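Local coordinates for protein PipY (Synechococcus elongatus, PDB 5NLC) that binds pyridoxal 5'-phosphate on a modified TIM barrel and is probably involved in the homeostasis of this form of vitamin B6, at residues Arg42-Arg48 and Asp64-Leu70; Ile33-Tyr37 and Glu58-Asp64. One frame throughout, in Å; residues are numbered along the deposited sequence.

Interaction 1 (Arg42-Arg48 and Asp64-Leu70); sequences RHFGENR and DLTWHLL
Arg42-Arg48 and Asp64-Leu70 pair as parallel strands, His43-Glu46 against Thr66-Leu69, with their axes 4.7 Å apart at closest and 29° between their directions. Five backbone bonds of 2.8 to 3.0 Å join them: Thr66 N to Arg42 O, Phe44 N to Thr66 O, His68 N to Phe44 O, Glu46 N to His68 O and Leu70 N to Glu46 O. On the face holding the histidines, His43 ND1 and His68 NE2 share a nearly straight hydrogen bond of 3.0 Å, met at the edge of the His68 ring, with the two ring planes 70° apart. In His68 CG sits beside the backbone N (chi1 -67°), leaning the ring back from Gly45 to reach His43. His68 ND1 bonds onward to His89 NE2, so three imidazoles follow in a row. On the other face of the sheet, with Phe44, Trp67 and Glu46, Phe44 CB lies over a face of Trp67, 4.3 Å from the centroid of its six-membered ring, and Phe44 CD1 meets Leu65 CD2 at 3.4 Å. Glu46 runs alongside the indole and sends OE2 to Lys55 and Ser25. At the strand entrance Arg42 NE makes a long salt bridge of 3.3 Å to Asp64 OD2, from above the carboxylate plane; Arg42 NH1 bonds to Tyr37 O. Asp64 OD1 takes a hydrogen bond from Tyr37 OH, its main partner. An alanine in place of Asp64 would probably leave Arg42 NE without its acidic mate and take this acceptor from the Tyr37 hydroxyl. This is the parallel strand pair of a beta-alpha-beta unit in the modified TIM barrel of fold type III PLP proteins; just past its end, beside Lys26, the predicted attachment lysine, stands Asn47, which binds pyridoxal phosphate in another structure of this protein; the cofactor is absent here.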
loop_
_atom_site.group_PDB
_atom_site.type_symbol
_atom_site.label_atom_id
_atom_site.label_comp_id
_atom_site.label_asym_id
_atom_site.label_seq_id
_atom_site.Cartn_x
_atom_site.Cartn_y
_atom_site.Cartn_z
ATOM N N ARG A 42 -6.186 -12.650 3.753
ATOM C CA ARG A 42 -4.786 -12.922 3.488
ATOM C C ARG A 42 -3.853 -11.755 3.490
ATOM O O ARG A 42 -2.644 -11.927 3.756
ATOM C CB ARG A 42 -4.625 -13.661 2.158
ATOM C CG ARG A 42 -5.361 -15.016 2.147
ATOM C CD ARG A 42 -4.710 -16.037 3.007
ATOM N NE ARG A 42 -5.439 -17.327 3.015
ATOM C CZ ARG A 42 -6.452 -17.657 3.811
ATOM N NH1 ARG A 42 -6.954 -16.809 4.688
ATOM N NH2 ARG A 42 -6.965 -18.874 3.720
ATOM N N HIS A 43 -4.373 -10.566 3.205
ATOM C CA HIS A 43 -3.556 -9.359 3.168
ATOM C C HIS A 43 -3.720 -8.535 4.424
ATOM O O HIS A 43 -4.843 -8.146 4.781
ATOM C CB HIS A 43 -4.000 -8.514 1.986
ATOM C CG HIS A 43 -3.777 -9.171 0.666
ATOM N ND1 HIS A 43 -2.518 -9.342 0.127
ATOM C CD2 HIS A 43 -4.649 -9.725 -0.215
ATOM C CE1 HIS A 43 -2.613 -9.991 -1.024
ATOM N NE2 HIS A 43 -3.907 -10.177 -1.281
ATOM N N PHE A 44 -2.620 -8.310 5.107
ATOM C CA PHE A 44 -2.578 -7.592 6.353
ATOM C C PHE A 44 -1.589 -6.491 6.273
ATOM O O PHE A 44 -0.551 -6.617 5.613
ATOM C CB PHE A 44 -2.227 -8.532 7.501
ATOM C CG PHE A 44 -3.281 -9.555 7.761
ATOM C CD1 PHE A 44 -3.291 -10.729 7.042
ATOM C CD2 PHE A 44 -4.354 -9.269 8.586
ATOM C CE1 PHE A 44 -4.278 -11.694 7.222
ATOM C CE2 PHE A 44 -5.348 -10.232 8.787
ATOM C CZ PHE A 44 -5.330 -11.438 8.115
ATOM N N GLY A 45 -1.962 -5.351 6.839
ATOM C CA GLY A 45 -1.187 -4.152 6.712
ATOM C C GLY A 45 -0.833 -3.542 8.082
ATOM O O GLY A 45 -1.674 -3.533 9.028
ATOM N N GLU A 46 0.387 -3.016 8.161
ATOM C CA GLU A 46 0.837 -2.321 9.368
ATOM C C GLU A 46 1.359 -0.949 8.947
ATOM O O GLU A 46 1.843 -0.788 7.842
ATOM C CB GLU A 46 1.908 -3.114 10.072
ATOM C CG GLU A 46 1.404 -4.438 10.735
ATOM C CD GLU A 46 0.713 -4.248 12.077
ATOM O OE1 GLU A 46 1.018 -3.239 12.774
ATOM O OE2 GLU A 46 -0.160 -5.113 12.464
ATOM N N ASN A 47 1.311 0.014 9.856
ATOM C CA ASN A 47 1.804 1.362 9.525
ATOM C C ASN A 47 3.286 1.500 9.840
ATOM O O ASN A 47 3.923 2.309 9.230
ATOM C CB ASN A 47 1.072 2.473 10.265
ATOM C CG ASN A 47 -0.280 2.787 9.669
ATOM O OD1 ASN A 47 -0.702 2.223 8.631
ATOM N ND2 ASN A 47 -0.995 3.669 10.348
ATOM N N ARG A 48 3.773 0.771 10.823
ATOM C CA ARG A 48 5.129 0.914 11.373
ATOM C C ARG A 48 5.876 -0.388 11.312
ATOM O O ARG A 48 5.377 -1.403 11.763
ATOM C CB ARG A 48 5.065 1.381 12.842
ATOM C CG ARG A 48 4.750 2.862 12.944
ATOM C CD ARG A 48 4.383 3.343 14.345
ATOM N NE ARG A 48 3.637 4.605 14.247
ATOM C CZ ARG A 48 2.972 5.202 15.240
ATOM N NH1 ARG A 48 2.961 4.696 16.479
ATOM N NH2 ARG A 48 2.310 6.335 14.989
ATOM N N ASP A 64 0.524 -18.182 3.145
ATOM C CA ASP A 64 0.096 -17.234 2.105
ATOM C C ASP A 64 -0.475 -15.934 2.699
ATOM O O ASP A 64 -1.404 -15.352 2.205
ATOM C CB ASP A 64 -0.940 -17.932 1.329
ATOM C CG ASP A 64 -1.978 -18.526 2.206
ATOM O OD1 ASP A 64 -1.783 -18.535 3.496
ATOM O OD2 ASP A 64 -2.983 -18.964 1.610
ATOM N N LEU A 65 0.064 -15.549 3.838
ATOM C CA LEU A 65 -0.226 -14.301 4.457
ATOM C C LEU A 65 0.684 -13.292 3.736
ATOM O O LEU A 65 1.882 -13.500 3.667
ATOM C CB LEU A 65 0.069 -14.430 5.973
ATOM C CG LEU A 65 -0.656 -13.447 6.889
ATOM C CD1 LEU A 65 -0.236 -13.763 8.310
ATOM C CD2 LEU A 65 -0.212 -12.022 6.570
ATOM N N THR A 66 0.113 -12.240 3.169
ATOM C CA THR A 66 0.849 -11.196 2.546
ATOM C C THR A 66 0.863 -9.925 3.436
ATOM O O THR A 66 -0.215 -9.440 3.818
ATOM C CB THR A 66 0.226 -10.892 1.193
ATOM O OG1 THR A 66 0.286 -12.046 0.387
ATOM C CG2 THR A 66 0.917 -9.800 0.471
ATOM N N TRP A 67 2.083 -9.453 3.813
ATOM C CA TRP A 67 2.247 -8.287 4.652
ATOM C C TRP A 67 2.549 -7.025 3.818
ATOM O O TRP A 67 3.471 -7.032 2.959
ATOM C CB TRP A 67 3.417 -8.479 5.597
ATOM C CG TRP A 67 3.111 -9.474 6.722
ATOM C CD1 TRP A 67 3.476 -10.795 6.795
ATOM C CD2 TRP A 67 2.339 -9.216 7.855
ATOM N NE1 TRP A 67 2.977 -11.360 7.944
ATOM C CE2 TRP A 67 2.293 -10.399 8.629
ATOM C CE3 TRP A 67 1.673 -8.077 8.330
ATOM C CZ2 TRP A 67 1.603 -10.469 9.881
ATOM C CZ3 TRP A 67 1.019 -8.168 9.609
ATOM C CH2 TRP A 67 0.951 -9.351 10.313
ATOM N N HIS A 68 1.850 -5.969 4.165
ATOM C CA HIS A 68 1.886 -4.679 3.465
ATOM C C HIS A 68 2.337 -3.618 4.455
ATOM O O HIS A 68 1.728 -3.508 5.555
ATOM C CB HIS A 68 0.475 -4.320 2.998
ATOM C CG HIS A 68 -0.078 -5.228 1.941
ATOM N ND1 HIS A 68 -0.136 -4.863 0.621
ATOM C CD2 HIS A 68 -0.576 -6.476 1.996
ATOM C CE1 HIS A 68 -0.622 -5.861 -0.095
ATOM N NE2 HIS A 68 -0.961 -6.832 0.724
ATOM N N LEU A 69 3.345 -2.815 4.105
ATOM C CA LEU A 69 3.713 -1.683 4.891
ATOM C C LEU A 69 3.026 -0.466 4.306
ATOM O O LEU A 69 3.180 -0.133 3.137
ATOM C CB LEU A 69 5.261 -1.512 4.915
ATOM C CG LEU A 69 5.753 -0.250 5.595
ATOM C CD1 LEU A 69 5.353 -0.272 7.061
ATOM C CD2 LEU A 69 7.255 -0.143 5.507
ATOM N N LEU A 70 2.264 0.228 5.156
ATOM C CA LEU A 70 1.407 1.262 4.718
ATOM C C LEU A 70 1.836 2.669 5.124
ATOM O O LEU A 70 1.265 3.624 4.617
ATOM C CB LEU A 70 0.008 0.991 5.264
ATOM C CG LEU A 70 -0.638 -0.330 4.837
ATOM C CD1 LEU A 70 -1.971 -0.469 5.578
ATOM C CD2 LEU A 70 -0.748 -0.428 3.353
#

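Interaction 2 (Ile33-Tyr37 and Glu58-Asp64); sequences IREAY and ELTDLPD
Tyr37 and Leu62 meet face-on: Leu62 CD2 sits over the centre of the phenol ring, 3.8 Å above its plane, in a CH-pi contact, while Asp64 OD1 comes in at the ring's edge; the guanidinium of Arg42 lies against the other face in a cation-pi contact. The other flat group, the Arg34 guanidinium, has Leu59 CD2 over one face, offset toward the rim, and oxygens of Asp61 and Glu58 along its edge. Arg34 grips Asp61 end-on with two nitrogens, NH1 to OD2 at 2.9 Å and NH2 to OD1 at 2.8 Å. The guanidinium and carboxylate planes are twisted 38° apart; OD2 accepts through its syn lone pair, whereas OD1 is met on the syn side but out of the carboxylate plane. Arg34 NH2 also stands 2.8 Å from Glu58 O. Leu62 CD2 reaches both flat groups, since it also lies 3.5 Å from Arg34 NH1. With chi1 at -171°, CG of Tyr37 lies opposite the main-chain N, which carries the ring out from helix 30-38 to the loop. There its hydroxyl donates to Asp64 OD1; the modelled separation of 2.4 Å between Tyr37 OH and Asp64 OD1 is so short that its exact value is doubtful. Pro63, part of a calcium site seen in this protein, packs its CD against the hydroxyl. Nearer the barrel, Ile33 CD1 and Leu59 CD1 touch at 4.0 Å, their side chains crossing at about a right angle. Within the loop Leu62 N bonds to Leu59 O, a turn that sets Leu59 and Leu62 along the helix. The contact thus pairs a leucine-rich seam with a charged outer edge: the positive guanidinium probably offsets the mutual repulsion of Glu58 O and Asp61 OD1, and Asp64, with Arg42 at its other oxygen, is probably ionised.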
loop_
_atom_site.group_PDB
_atom_site.type_symbol
_atom_site.label_atom_id
_atom_site.label_comp_id
_atom_site.label_asym_id
_atom_site.label_seq_id
_atom_site.Cartn_x
_atom_site.Cartn_y
_atom_site.Cartn_z
ATOM N N ILE A 33 -5.669 -11.616 13.974
ATOM C CA ILE A 33 -5.153 -11.960 12.640
ATOM C C ILE A 33 -5.440 -13.423 12.311
ATOM O O ILE A 33 -5.907 -13.697 11.191
ATOM C CB ILE A 33 -3.638 -11.649 12.473
ATOM C CG1 ILE A 33 -3.451 -10.123 12.574
ATOM C CG2 ILE A 33 -3.102 -12.200 11.156
ATOM C CD1 ILE A 33 -1.992 -9.693 12.637
ATOM N N ARG A 34 -5.250 -14.353 13.261
ATOM C CA ARG A 34 -5.635 -15.722 13.009
ATOM C C ARG A 34 -7.105 -15.899 12.776
ATOM O O ARG A 34 -7.490 -16.616 11.822
ATOM C CB ARG A 34 -5.217 -16.662 14.118
ATOM C CG ARG A 34 -3.711 -16.836 14.221
ATOM C CD ARG A 34 -3.372 -18.045 15.066
ATOM N NE ARG A 34 -1.904 -18.232 15.053
ATOM C CZ ARG A 34 -1.181 -18.752 14.087
ATOM N NH1 ARG A 34 -1.716 -19.295 13.041
ATOM N NH2 ARG A 34 0.132 -18.769 14.218
ATOM N N GLU A 35 -7.951 -15.222 13.570
ATOM C CA GLU A 35 -9.393 -15.239 13.309
ATOM C C GLU A 35 -9.763 -14.727 11.882
ATOM O O GLU A 35 -10.620 -15.333 11.202
ATOM C CB GLU A 35 -10.185 -14.535 14.429
ATOM C CG GLU A 35 -11.686 -14.651 14.360
ATOM C CD GLU A 35 -12.432 -14.000 15.530
ATOM O OE1 GLU A 35 -11.826 -13.710 16.623
ATOM O OE2 GLU A 35 -13.648 -13.762 15.371
ATOM N N ALA A 36 -9.144 -13.622 11.470
ATOM C CA ALA A 36 -9.353 -13.097 10.147
ATOM C C ALA A 36 -8.908 -14.015 9.067
ATOM O O ALA A 36 -9.599 -14.163 8.054
ATOM C CB ALA A 36 -8.716 -11.732 9.987
ATOM N N TYR A 37 -7.768 -14.643 9.262
ATOM C CA TYR A 37 -7.259 -15.654 8.340
ATOM C C TYR A 37 -8.235 -16.830 8.155
ATOM O O TYR A 37 -8.529 -17.270 7.027
ATOM C CB TYR A 37 -5.865 -16.078 8.771
ATOM C CG TYR A 37 -5.152 -16.962 7.767
ATOM C CD1 TYR A 37 -5.449 -18.318 7.700
ATOM C CD2 TYR A 37 -4.199 -16.451 6.920
ATOM C CE1 TYR A 37 -4.816 -19.159 6.786
ATOM C CE2 TYR A 37 -3.522 -17.304 6.004
ATOM C CZ TYR A 37 -3.857 -18.627 5.954
ATOM O OH TYR A 37 -3.279 -19.482 5.056
ATOM N N GLU A 58 5.101 -15.322 15.487
ATOM C CA GLU A 58 4.181 -16.457 15.745
ATOM C C GLU A 58 3.346 -16.907 14.544
ATOM O O GLU A 58 2.808 -18.032 14.522
ATOM C CB GLU A 58 3.204 -16.151 16.876
ATOM C CG GLU A 58 3.829 -16.237 18.268
ATOM C CD GLU A 58 4.683 -15.001 18.615
ATOM O OE1 GLU A 58 4.653 -13.997 17.870
ATOM O OE2 GLU A 58 5.414 -15.014 19.631
ATOM N N LEU A 59 3.250 -16.033 13.569
ATOM C CA LEU A 59 2.332 -16.231 12.460
ATOM C C LEU A 59 3.011 -16.816 11.220
ATOM O O LEU A 59 2.345 -17.011 10.199
ATOM C CB LEU A 59 1.672 -14.905 12.097
ATOM C CG LEU A 59 0.796 -14.271 13.176
ATOM C CD1 LEU A 59 0.469 -12.830 12.848
ATOM C CD2 LEU A 59 -0.486 -15.052 13.433
ATOM N N THR A 60 4.290 -17.135 11.304
ATOM C CA THR A 60 4.955 -17.696 10.112
ATOM C C THR A 60 4.539 -19.102 9.703
ATOM O O THR A 60 4.883 -19.544 8.587
ATOM C CB THR A 60 6.497 -17.690 10.249
ATOM O OG1 THR A 60 6.901 -18.439 11.376
ATOM C CG2 THR A 60 6.952 -16.282 10.403
ATOM N N ASP A 61 3.787 -19.800 10.556
ATOM C CA ASP A 61 3.162 -21.036 10.072
ATOM C C ASP A 61 2.265 -20.778 8.847
ATOM O O ASP A 61 2.166 -21.658 7.995
ATOM C CB ASP A 61 2.330 -21.706 11.164
ATOM C CG ASP A 61 1.214 -20.793 11.654
ATOM O OD1 ASP A 61 1.640 -19.689 12.104
ATOM O OD2 ASP A 61 -0.024 -21.144 11.530
ATOM N N LEU A 62 1.616 -19.591 8.745
ATOM C CA LEU A 62 0.582 -19.302 7.721
ATOM C C LEU A 62 1.284 -19.086 6.385
ATOM O O LEU A 62 2.080 -18.162 6.264
ATOM C CB LEU A 62 -0.271 -18.068 8.112
ATOM C CG LEU A 62 -1.002 -18.206 9.484
ATOM C CD1 LEU A 62 -1.645 -16.880 9.893
ATOM C CD2 LEU A 62 -2.082 -19.255 9.516
ATOM N N PRO A 63 1.002 -19.936 5.394
ATOM C CA PRO A 63 1.893 -19.965 4.205
ATOM C C PRO A 63 1.714 -18.760 3.193
ATOM O O PRO A 63 2.676 -18.373 2.513
ATOM C CB PRO A 63 1.497 -21.301 3.550
ATOM C CG PRO A 63 0.005 -21.326 3.784
ATOM C CD PRO A 63 -0.211 -20.744 5.174
ATOM N N ASP A 64 0.524 -18.182 3.145
ATOM C CA ASP A 64 0.096 -17.234 2.105
ATOM C C ASP A 64 -0.475 -15.934 2.699
ATOM O O ASP A 64 -1.404 -15.352 2.205
ATOM C CB ASP A 64 -0.940 -17.932 1.329
ATOM C CG ASP A 64 -1.978 -18.526 2.206
ATOM O OD1 ASP A 64 -1.783 -18.535 3.496
ATOM O OD2 ASP A 64 -2.983 -18.964 1.610
#

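In the fold
The segments alternate along the chain: helix residues 33-37, segment 42-48 with strand 43-46, loop 58-64, then segment 64-70 with strand 66-69; Asp64 belongs to both contacts. The centre of interaction 1, in the parallel sheet, is about 8 Å, and that of interaction 2, in the outer layer, about 19 Å, from the centre of the chain; the two centres are about 11 Å apart. Ile33 and Ala36 of helix 30-38 join the two layers, packing on Phe44, and Ile33 also on Trp67. One strand pair carries both the pyridoxal phosphate end, at Asn47, and, at its opposite end, through Asp64 and the Arg42 NH1 to Tyr37 O bond, the contact between helix 30-38 and the loop before strand 66-69.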